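Local coordinates for protein catalase (Bacillus pumilus, PDB 4QOL) that probably breaks hydrogen peroxide down to water and oxygen at a heme group, and also shows peroxidase-like reactivity toward phenolic substrates, at residues T89-R94 / F114-Y119; E312-T317 / I355-P360. All blocks are in the same frame, centred on the assembly; numbering follows the deposited sequence.

Contact 1 (T89-R94 / F114-Y119); sequences TDVFVR and FAVKFY. With HEM (protoporphyrin IX containing Fe), chain E.
Val91, Val93, Val116 and Phe118 share one face of this strand pair and pack tightly there. Val91 and Phe118 lie alongside each other, with Val91 CG1 reaching the ring carbon Phe118 CD2 at 3.6 Å; the same methyl also meets Val116 CG1 at 3.9 Å. Val116 CG1, anti to its backbone N (chi1 -177°), sits over one face of the Phe118 ring toward its rim, on the same side as the Val91 methyl. Met298 and Leu300 of strand 293-302 add to the cover on this apolar face. The backbones are neighbouring antiparallel strands of the β-barrel at the core of the catalase fold. Lys117 N gives a 2.8 Å bond to Phe92 O, and Arg94 N and Ala115 N each donate to the other residue's carbonyl. Val91 and Val93 also turn their CA atoms to Lys117 O and Ala115 O, both 3.1 Å away, in CA-H...O contacts. Phe92, Arg94, Ala115 and Lys117 point to the other face. The extended Arg94 chain carries NH1 to the heme propionate oxygen O1D (3.0 Å), which lies at the edge of the guanidinium; NH1 also binds His57 O. Toward Asp90, which is partly exposed, the pair opens to solvent. A water bridges Asp90 N and Tyr119 O, while Asp90 OD2 turns to Tyr361. Even so, Tyr119 N meets Asp90 O almost straight (178°), and the tyrosine ring presents its edge to that carbonyl. Beyond it the Tyr119 hydroxyl lies 3.5 Å from Phe92 CB and hydrogen-bonds to Val357 O.

Contact 2 (E312-T317 / I355-P360); sequences EQAAFT and IPVNCP. With HEM (protoporphyrin IX containing Fe), chain E.
The side-chain amide of Asn358 reads the backbone of Gln313 and Ala315 with both its ends. Asn358 OD1 accepts from Ala315 N at 2.9 Å, the N-H approaching well to the side of the C=O direction and tilted 29° from the carbonyl plane. Asn358 ND2 donates to Gln313 O at 3.2 Å, with that oxygen close to the amide's own plane. Holding CG beside the backbone N (chi1 -60°) turns the amide toward the other segment, and Ala315 CB packs against it, 3.7 Å from Asn358 ND2. A leucine in place of Asn358 would probably leave Gln313 O and Ala315 N, both in buried residues, without these mates and the loop freer to shift. Next to this pair, Val357 CG1 lies 3.9 Å from Ala314 CA. Gln313 crosses Ile355 at about a right angle, its NE2 3.5 Å from Ile355 CG2; NE2 itself binds Ala309 O and Thr374 O of the second subunit. Farther out, a short 3-10 turn at 356-358, with Asn358 N bonded to Ile355 O, presents the asparagine, and Tyr352 O takes a further bond from ND2. On the heme side, Phe316 CD1 comes within 3.5 Å of the propionate carbon CGD, and Ala314 O binds Arg347, which also reaches the heme. One amide thus serves a donor and an acceptor in a segment without regular secondary structure, consistent with a defined course for the chain beside the propionate.

In the fold
From the N terminus, strand 88-96 comes first, and contact 1 closes the connection of 19 residues that leads to strand 113-120. The chain then adds the later strands of the barrel, from 123-130 to 293-302, with several helices between, and runs through helix 307-312 into contact 2. Contact 2 closes a second, longer loop of 37 residues that includes helix 331-348. The two loops follow one another along the chain and neither encloses the other, yet their contact centres lie only about 10 Å apart. Lys117 NZ joins them directly through a bond to Ala315 O, and Phe316 packs on Ala115. Together they bring barrel strands and the flanking loops to the same heme.

Contact 1 (T89-R94 / F114-Y119)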
loop_
_atom_site.group_PDB
_atom_site.type_symbol
_atom_site.label_atom_id
_atom_site.label_comp_id
_atom_site.label_asym_id
_atom_site.label_seq_id
_atom_site.Cartn_x
_atom_site.Cartn_y
_atom_site.Cartn_z
ATOM N N THR A 89 -32.228 -14.177 -9.926
ATOM C CA THR A 89 -30.984 -13.918 -9.209
ATOM C C THR A 89 -30.588 -12.477 -9.509
ATOM O O THR A 89 -30.563 -12.058 -10.678
ATOM C CB THR A 89 -29.910 -14.844 -9.712
ATOM O OG1 THR A 89 -30.347 -16.185 -9.476
ATOM C CG2 THR A 89 -28.556 -14.623 -9.015
ATOM N N ASP A 90 -30.219 -11.736 -8.455
ATOM C CA ASP A 90 -29.687 -10.419 -8.631
ATOM C C ASP A 90 -28.315 -10.452 -9.363
ATOM O O ASP A 90 -27.515 -11.351 -9.107
ATOM C CB ASP A 90 -29.538 -9.694 -7.257
ATOM C CG ASP A 90 -30.849 -9.240 -6.682
ATOM O OD1 ASP A 90 -31.892 -9.297 -7.377
ATOM O OD2 ASP A 90 -30.848 -8.786 -5.521
ATOM N N VAL A 91 -28.015 -9.383 -10.154
ATOM C CA VAL A 91 -26.713 -9.256 -10.811
ATOM C C VAL A 91 -26.171 -7.839 -10.640
ATOM O O VAL A 91 -26.911 -6.896 -10.416
ATOM C CB VAL A 91 -26.699 -9.590 -12.333
ATOM C CG1 VAL A 91 -27.077 -11.049 -12.586
ATOM C CG2 VAL A 91 -27.633 -8.700 -13.155
ATOM N N PHE A 92 -24.857 -7.760 -10.692
ATOM C CA PHE A 92 -24.129 -6.556 -11.030
ATOM C C PHE A 92 -23.309 -6.782 -12.262
ATOM O O PHE A 92 -22.626 -7.803 -12.351
ATOM C CB PHE A 92 -23.216 -6.088 -9.856
ATOM C CG PHE A 92 -22.475 -4.816 -10.163
ATOM C CD1 PHE A 92 -23.143 -3.614 -10.180
ATOM C CD2 PHE A 92 -21.133 -4.854 -10.457
ATOM C CE1 PHE A 92 -22.464 -2.421 -10.545
ATOM C CE2 PHE A 92 -20.460 -3.676 -10.797
ATOM C CZ PHE A 92 -21.102 -2.481 -10.798
ATOM N N VAL A 93 -23.258 -5.766 -13.149
ATOM C CA VAL A 93 -22.615 -5.891 -14.464
ATOM C C VAL A 93 -21.742 -4.698 -14.703
ATOM O O VAL A 93 -22.154 -3.579 -14.447
ATOM C CB VAL A 93 -23.667 -5.996 -15.638
ATOM C CG1 VAL A 93 -22.959 -5.947 -16.988
ATOM C CG2 VAL A 93 -24.549 -7.247 -15.429
ATOM N N ARG A 94 -20.512 -4.944 -15.119
ATOM C CA ARG A 94 -19.647 -3.849 -15.583
ATOM C C ARG A 94 -19.249 -4.077 -17.065
ATOM O O ARG A 94 -18.822 -5.172 -17.435
ATOM C CB ARG A 94 -18.390 -3.706 -14.741
ATOM C CG ARG A 94 -17.535 -2.496 -15.098
ATOM C CD ARG A 94 -16.447 -2.252 -14.029
ATOM N NE ARG A 94 -15.533 -1.152 -14.366
ATOM C CZ ARG A 94 -14.511 -1.226 -15.218
ATOM N NH1 ARG A 94 -14.261 -2.286 -15.908
ATOM N NH2 ARG A 94 -13.730 -0.154 -15.379
ATOM N N PHE A 114 -17.705 -7.395 -20.697
ATOM C CA PHE A 114 -19.084 -7.735 -20.409
ATOM C C PHE A 114 -19.026 -8.692 -19.222
ATOM O O PHE A 114 -19.034 -9.905 -19.350
ATOM C CB PHE A 114 -19.703 -8.412 -21.639
ATOM C CG PHE A 114 -21.209 -8.448 -21.654
ATOM C CD1 PHE A 114 -21.950 -8.880 -20.569
ATOM C CD2 PHE A 114 -21.885 -8.101 -22.822
ATOM C CE1 PHE A 114 -23.346 -8.934 -20.625
ATOM C CE2 PHE A 114 -23.260 -8.156 -22.896
ATOM C CZ PHE A 114 -24.002 -8.577 -21.792
ATOM N N ALA A 115 -18.936 -8.102 -18.024
ATOM C CA ALA A 115 -18.671 -8.856 -16.772
ATOM C C ALA A 115 -19.916 -8.909 -15.907
ATOM O O ALA A 115 -20.450 -7.871 -15.562
ATOM C CB ALA A 115 -17.529 -8.193 -15.987
ATOM N N VAL A 116 -20.411 -10.107 -15.612
ATOM C CA VAL A 116 -21.612 -10.292 -14.863
ATOM C C VAL A 116 -21.371 -11.073 -13.569
ATOM O O VAL A 116 -20.811 -12.179 -13.591
ATOM C CB VAL A 116 -22.651 -11.071 -15.717
ATOM C CG1 VAL A 116 -23.979 -11.220 -14.949
ATOM C CG2 VAL A 116 -22.866 -10.368 -17.066
ATOM N N LYS A 117 -21.789 -10.473 -12.466
ATOM C CA LYS A 117 -21.686 -11.095 -11.139
ATOM C C LYS A 117 -23.125 -11.487 -10.736
ATOM O O LYS A 117 -23.974 -10.606 -10.629
ATOM C CB LYS A 117 -21.102 -10.082 -10.149
ATOM C CG LYS A 117 -21.032 -10.502 -8.683
ATOM C CD LYS A 117 -20.408 -9.450 -7.756
ATOM C CE LYS A 117 -18.987 -9.095 -8.117
ATOM N NZ LYS A 117 -18.010 -10.234 -8.179
ATOM N N PHE A 118 -23.362 -12.790 -10.626
ATOM C CA PHE A 118 -24.618 -13.352 -10.164
ATOM C C PHE A 118 -24.512 -13.640 -8.642
ATOM O O PHE A 118 -23.661 -14.429 -8.193
ATOM C CB PHE A 118 -24.880 -14.668 -10.867
ATOM C CG PHE A 118 -24.995 -14.611 -12.367
ATOM C CD1 PHE A 118 -23.922 -14.727 -13.178
ATOM C CD2 PHE A 118 -26.264 -14.582 -12.960
ATOM C CE1 PHE A 118 -24.035 -14.803 -14.543
ATOM C CE2 PHE A 118 -26.377 -14.560 -14.352
ATOM C CZ PHE A 118 -25.273 -14.690 -15.150
ATOM N N TYR A 119 -25.408 -13.038 -7.856
ATOM C CA TYR A 119 -25.416 -13.192 -6.407
ATOM C C TYR A 119 -26.241 -14.418 -5.981
ATOM O O TYR A 119 -27.377 -14.304 -5.519
ATOM C CB TYR A 119 -25.892 -11.927 -5.748
ATOM C CG TYR A 119 -25.052 -10.691 -5.984
ATOM C CD1 TYR A 119 -23.927 -10.405 -5.178
ATOM C CD2 TYR A 119 -25.434 -9.771 -6.920
ATOM C CE1 TYR A 119 -23.175 -9.244 -5.383
ATOM C CE2 TYR A 119 -24.702 -8.618 -7.103
ATOM C CZ TYR A 119 -23.593 -8.364 -6.326
ATOM O OH TYR A 119 -22.897 -7.149 -6.509
HETATM C CHA HEM E . -10.175 -7.251 -16.441
HETATM C CHB HEM E . -6.374 -10.250 -16.751
HETATM C CHC HEM E . -8.473 -12.362 -20.742
HETATM C CHD HEM E . -12.480 -9.790 -19.845
HETATM C C1A HEM E . -8.952 -7.862 -16.213
HETATM C C2A HEM E . -8.007 -7.482 -15.205
HETATM C C3A HEM E . -6.945 -8.327 -15.293
HETATM C C4A HEM E . -7.226 -9.225 -16.339
HETATM C CMA HEM E . -5.705 -8.469 -14.458
HETATM C CAA HEM E . -8.223 -6.378 -14.220
HETATM C CBA HEM E . -9.309 -6.887 -13.249
HETATM C CGA HEM E . -9.503 -5.973 -12.099
HETATM O O1A HEM E . -10.515 -6.136 -11.387
HETATM O O2A HEM E . -8.632 -5.132 -11.778
HETATM C C1B HEM E . -6.658 -11.048 -17.894
HETATM C C2B HEM E . -5.754 -12.057 -18.355
HETATM C C3B HEM E . -6.304 -12.640 -19.467
HETATM C C4B HEM E . -7.618 -12.015 -19.675
HETATM C CMB HEM E . -4.439 -12.391 -17.698
HETATM C CAB HEM E . -5.799 -13.741 -20.289
HETATM C CBB HEM E . -4.805 -14.500 -19.822
HETATM C C1C HEM E . -9.763 -11.839 -20.835
HETATM C C2C HEM E . -10.765 -12.413 -21.584
HETATM C C3C HEM E . -11.883 -11.673 -21.351
HETATM C C4C HEM E . -11.593 -10.681 -20.385
HETATM C CMC HEM E . -10.561 -13.566 -22.544
HETATM C CAC HEM E . -13.189 -11.969 -21.835
HETATM C CBC HEM E . -13.462 -13.232 -22.116
HETATM C C1D HEM E . -12.119 -8.894 -18.827
HETATM C C2D HEM E . -13.062 -7.893 -18.329
HETATM C C3D HEM E . -12.438 -7.155 -17.404
HETATM C C4D HEM E . -11.098 -7.727 -17.329
HETATM C CMD HEM E . -14.465 -7.766 -18.843
HETATM C CAD HEM E . -12.996 -6.014 -16.591
HETATM C CBD HEM E . -13.787 -6.660 -15.431
HETATM C CGD HEM E . -14.350 -5.491 -14.676
HETATM O O1D HEM E . -15.384 -4.996 -15.107
HETATM O O2D HEM E . -13.791 -5.035 -13.642
HETATM N NA HEM E . -8.471 -8.977 -16.904
HETATM N NB HEM E . -7.725 -11.083 -18.713
HETATM N NC HEM E . -10.282 -10.834 -20.050
HETATM N ND HEM E . -10.949 -8.774 -18.209
HETATM FE FE HEM E . -9.404 -9.884 -18.456
HETATM O O HOH W 1 -29.938 -13.023 -5.903
#

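Contact 2 (E312-T317 / I355-P360)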
loop_
_atom_site.group_PDB
_atom_site.type_symbol
_atom_site.label_atom_id
_atom_site.label_comp_id
_atom_site.label_asym_id
_atom_site.label_seq_id
_atom_site.Cartn_x
_atom_site.Cartn_y
_atom_site.Cartn_z
ATOM N N GLU A 312 -16.055 1.331 -9.607
ATOM C CA GLU A 312 -14.602 1.333 -9.640
ATOM C C GLU A 312 -14.061 0.196 -8.781
ATOM O O GLU A 312 -13.113 -0.463 -9.186
ATOM C CB GLU A 312 -14.027 2.685 -9.282
ATOM C CG GLU A 312 -12.524 2.710 -9.453
ATOM C CD GLU A 312 -12.063 2.623 -10.914
ATOM O OE1 GLU A 312 -10.914 2.228 -11.124
ATOM O OE2 GLU A 312 -12.847 2.991 -11.824
ATOM N N GLN A 313 -14.689 -0.078 -7.634
ATOM C CA GLN A 313 -14.163 -1.097 -6.716
ATOM C C GLN A 313 -14.729 -2.547 -7.002
ATOM O O GLN A 313 -14.344 -3.427 -6.314
ATOM C CB GLN A 313 -14.528 -0.772 -5.263
ATOM C CG GLN A 313 -13.695 0.345 -4.641
ATOM C CD GLN A 313 -13.896 0.502 -3.165
ATOM O OE1 GLN A 313 -12.911 0.604 -2.405
ATOM N NE2 GLN A 313 -15.123 0.531 -2.748
ATOM N N ALA A 314 -15.618 -2.723 -7.973
ATOM C CA ALA A 314 -16.065 -4.015 -8.374
ATOM C C ALA A 314 -14.951 -4.919 -8.799
ATOM O O ALA A 314 -14.055 -4.559 -9.589
ATOM C CB ALA A 314 -17.143 -3.934 -9.421
ATOM N N ALA A 315 -15.000 -6.140 -8.330
ATOM C CA ALA A 315 -14.006 -7.144 -8.572
ATOM C C ALA A 315 -14.751 -8.392 -9.108
ATOM O O ALA A 315 -15.539 -8.996 -8.384
ATOM C CB ALA A 315 -13.269 -7.521 -7.260
ATOM N N PHE A 316 -14.420 -8.802 -10.333
ATOM C CA PHE A 316 -14.915 -10.021 -10.934
ATOM C C PHE A 316 -13.762 -10.968 -11.120
ATOM O O PHE A 316 -12.655 -10.531 -11.477
ATOM C CB PHE A 316 -15.510 -9.751 -12.312
ATOM C CG PHE A 316 -16.598 -8.711 -12.350
ATOM C CD1 PHE A 316 -16.292 -7.378 -12.434
ATOM C CD2 PHE A 316 -17.918 -9.059 -12.343
ATOM C CE1 PHE A 316 -17.301 -6.429 -12.518
ATOM C CE2 PHE A 316 -18.936 -8.121 -12.390
ATOM C CZ PHE A 316 -18.602 -6.786 -12.501
ATOM N N THR A 317 -13.992 -12.288 -11.008
ATOM C CA THR A 317 -12.993 -13.288 -11.408
ATOM C C THR A 317 -13.585 -14.516 -12.080
ATOM O O THR A 317 -14.619 -15.013 -11.630
ATOM C CB THR A 317 -12.100 -13.711 -10.256
ATOM O OG1 THR A 317 -11.179 -14.682 -10.717
ATOM C CG2 THR A 317 -12.869 -14.239 -9.079
ATOM N N ILE A 355 -15.918 -5.402 0.400
ATOM C CA ILE A 355 -16.472 -4.224 -0.160
ATOM C C ILE A 355 -17.880 -4.593 -0.621
ATOM O O ILE A 355 -18.053 -5.587 -1.261
ATOM C CB ILE A 355 -15.632 -3.784 -1.351
ATOM C CG1 ILE A 355 -14.250 -3.329 -0.891
ATOM C CG2 ILE A 355 -16.318 -2.661 -2.162
ATOM C CD1 ILE A 355 -13.248 -3.124 -2.007
ATOM N N PRO A 356 -18.874 -3.784 -0.296
ATOM C CA PRO A 356 -20.285 -4.215 -0.498
ATOM C C PRO A 356 -20.652 -4.809 -1.850
ATOM O O PRO A 356 -21.254 -5.893 -1.877
ATOM C CB PRO A 356 -21.094 -2.971 -0.162
ATOM C CG PRO A 356 -20.294 -2.245 0.855
ATOM C CD PRO A 356 -18.807 -2.515 0.502
ATOM N N VAL A 357 -20.262 -4.170 -2.985
ATOM C CA VAL A 357 -20.592 -4.745 -4.254
ATOM C C VAL A 357 -20.019 -6.123 -4.487
ATOM O O VAL A 357 -20.591 -6.949 -5.229
ATOM C CB VAL A 357 -20.203 -3.769 -5.397
ATOM C CG1 VAL A 357 -18.681 -3.614 -5.510
ATOM C CG2 VAL A 357 -20.810 -4.224 -6.710
ATOM N N ASN A 358 -18.919 -6.454 -3.811
ATOM C CA ASN A 358 -18.284 -7.756 -3.975
ATOM C C ASN A 358 -18.742 -8.841 -2.997
ATOM O O ASN A 358 -18.424 -10.001 -3.177
ATOM C CB ASN A 358 -16.788 -7.594 -3.839
ATOM C CG ASN A 358 -16.219 -6.637 -4.888
ATOM O OD1 ASN A 358 -16.670 -6.613 -6.018
ATOM N ND2 ASN A 358 -15.180 -5.881 -4.512
ATOM N N CYS A 359 -19.501 -8.418 -2.004
ATOM C CA CYS A 359 -20.013 -9.348 -0.965
ATOM C C CYS A 359 -20.973 -10.343 -1.568
ATOM O O CYS A 359 -21.880 -9.951 -2.330
ATOM C CB CYS A 359 -20.699 -8.602 0.120
ATOM S SG CYS A 359 -19.576 -7.661 1.193
ATOM N N PRO A 360 -20.862 -11.630 -1.185
ATOM C CA PRO A 360 -21.932 -12.573 -1.514
ATOM C C PRO A 360 -23.229 -12.332 -0.750
ATOM O O PRO A 360 -23.222 -11.695 0.280
ATOM C CB PRO A 360 -21.352 -13.943 -1.114
ATOM C CG PRO A 360 -19.919 -13.706 -0.749
ATOM C CD PRO A 360 -19.753 -12.258 -0.490
HETATM C CHA HEM E . -10.175 -7.251 -16.441
HETATM C CHB HEM E . -6.374 -10.250 -16.751
HETATM C CHC HEM E . -8.473 -12.362 -20.742
HETATM C CHD HEM E . -12.480 -9.790 -19.845
HETATM C C1A HEM E . -8.952 -7.862 -16.213
HETATM C C2A HEM E . -8.007 -7.482 -15.205
HETATM C C3A HEM E . -6.945 -8.327 -15.293
HETATM C C4A HEM E . -7.226 -9.225 -16.339
HETATM C CMA HEM E . -5.705 -8.469 -14.458
HETATM C CAA HEM E . -8.223 -6.378 -14.220
HETATM C CBA HEM E . -9.309 -6.887 -13.249
HETATM C CGA HEM E . -9.503 -5.973 -12.099
HETATM O O1A HEM E . -10.515 -6.136 -11.387
HETATM O O2A HEM E . -8.632 -5.132 -11.778
HETATM C C1B HEM E . -6.658 -11.048 -17.894
HETATM C C2B HEM E . -5.754 -12.057 -18.355
HETATM C C3B HEM E . -6.304 -12.640 -19.467
HETATM C C4B HEM E . -7.618 -12.015 -19.675
HETATM C CMB HEM E . -4.439 -12.391 -17.698
HETATM C CAB HEM E . -5.799 -13.741 -20.289
HETATM C CBB HEM E . -4.805 -14.500 -19.822
HETATM C C1C HEM E . -9.763 -11.839 -20.835
HETATM C C2C HEM E . -10.765 -12.413 -21.584
HETATM C C3C HEM E . -11.883 -11.673 -21.351
HETATM C C4C HEM E . -11.593 -10.681 -20.385
HETATM C CMC HEM E . -10.561 -13.566 -22.544
HETATM C CAC HEM E . -13.189 -11.969 -21.835
HETATM C CBC HEM E . -13.462 -13.232 -22.116
HETATM C C1D HEM E . -12.119 -8.894 -18.827
HETATM C C2D HEM E . -13.062 -7.893 -18.329
HETATM C C3D HEM E . -12.438 -7.155 -17.404
HETATM C C4D HEM E . -11.098 -7.727 -17.329
HETATM C CMD HEM E . -14.465 -7.766 -18.843
HETATM C CAD HEM E . -12.996 -6.014 -16.591
HETATM C CBD HEM E . -13.787 -6.660 -15.431
HETATM C CGD HEM E . -14.350 -5.491 -14.676
HETATM O O1D HEM E . -15.384 -4.996 -15.107
HETATM O O2D HEM E . -13.791 -5.035 -13.642
HETATM N NA HEM E . -8.471 -8.977 -16.904
HETATM N NB HEM E . -7.725 -11.083 -18.713
HETATM N NC HEM E . -10.282 -10.834 -20.050
HETATM N ND HEM E . -10.949 -8.774 -18.209
HETATM FE FE HEM E . -9.404 -9.884 -18.456
#